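Side-chain contact in merozoite surface protein-1 (Plasmodium knowlesi strain H, PDB 1N1I), which probably takes part in merozoite egress from host erythrocytes and in the binding and invasion of new ones, and ends in two EGF-like domains: residues C79-E82 against G83-P86. Numbering follows the deposited sequence.
Sequences CTKE and GSEP
Cys79 packs against Ser84 across the reversing loop between strands 75-78 and 86-87 of the second EGF-like domain. That the chain doubles back is plain from the two CA end-to-end directions, 165° apart, and from the Cys79 CA to Glu85 CA separation of 5.8 Å. The cysteine side chain can be followed outward. Its CB meets Ser84 OG at 3.4 Å; beyond it, SG turns away from the carbonyl carbon of its own residue (chi1 -51°) and reaches the returning limb of the loop. There SG lies 3.6 Å from Glu85 O and 3.8 Å from Pro86 CB, the latter an apolar contact. Past this point SG is joined to Cys93 in a disulfide, while Glu85 is held to Ser94 by backbone hydrogen bonding, so both limbs of the loop are tied to the same C-terminal part of the domain.

The reversal itself is a beta turn over Lys81-Ser84, resembling type II: Gly83, in its third position, has a positive phi, a conformation that glycine accommodates readily. Its closing bond, Ser84 N to Lys81 O, is weak at 3.4 Å yet fairly straight (160° at the hydrogen). Ser84 OG sits beside that bond, 3.5 Å from Lys81 CB.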
# COMPACT_ATOMS: atom_id res chain seq x y z
N CYS A 79 3.43 4.45 -8.90
CA CYS A 79 4.27 5.43 -8.24
C CYS A 79 4.95 6.23 -9.37
O CYS A 79 6.03 5.90 -9.83
CB CYS A 79 5.29 4.73 -7.33
SG CYS A 79 4.54 3.51 -6.17
N THR A 80 4.29 7.30 -9.81
CA THR A 80 4.79 8.12 -10.91
C THR A 80 6.19 8.68 -10.74
O THR A 80 6.87 8.95 -11.73
CB THR A 80 3.85 9.30 -11.19
OG1 THR A 80 3.78 10.15 -10.04
CG2 THR A 80 2.46 8.81 -11.53
N LYS A 81 6.63 8.87 -9.50
CA LYS A 81 7.97 9.42 -9.29
C LYS A 81 9.01 8.51 -9.95
O LYS A 81 8.95 7.28 -9.85
CB LYS A 81 8.26 9.57 -7.79
CG LYS A 81 9.62 10.18 -7.50
CD LYS A 81 9.67 11.62 -7.95
CE LYS A 81 11.10 12.13 -8.05
NZ LYS A 81 11.87 11.93 -6.79
N GLU A 82 9.96 9.12 -10.64
CA GLU A 82 11.00 8.33 -11.29
C GLU A 82 12.00 7.89 -10.24
O GLU A 82 12.75 8.71 -9.70
CB GLU A 82 11.69 9.16 -12.37
CG GLU A 82 12.76 8.41 -13.17
CD GLU A 82 12.23 7.11 -13.76
OE1 GLU A 82 11.01 7.00 -13.99
OE2 GLU A 82 13.05 6.19 -14.00
N GLY A 83 12.00 6.60 -9.95
CA GLY A 83 12.92 6.08 -8.96
C GLY A 83 12.24 5.26 -7.89
O GLY A 83 12.87 4.42 -7.27
N SER A 84 10.95 5.52 -7.67
CA SER A 84 10.20 4.79 -6.66
C SER A 84 9.34 3.74 -7.35
O SER A 84 8.82 3.99 -8.43
CB SER A 84 9.32 5.74 -5.83
OG SER A 84 8.27 6.29 -6.61
N GLU A 85 9.20 2.58 -6.73
CA GLU A 85 8.42 1.49 -7.30
C GLU A 85 7.25 1.08 -6.40
O GLU A 85 7.26 1.34 -5.20
CB GLU A 85 9.31 0.28 -7.56
CG GLU A 85 10.47 0.53 -8.50
CD GLU A 85 10.05 1.13 -9.84
OE1 GLU A 85 9.06 0.64 -10.44
OE2 GLU A 85 10.71 2.09 -10.28
N PRO A 86 6.24 0.42 -6.97
CA PRO A 86 5.07 -0.01 -6.21
C PRO A 86 5.23 -1.35 -5.47
O PRO A 86 5.39 -2.39 -6.10
CB PRO A 86 3.98 -0.06 -7.27
CG PRO A 86 4.72 -0.53 -8.46
CD PRO A 86 5.99 0.29 -8.42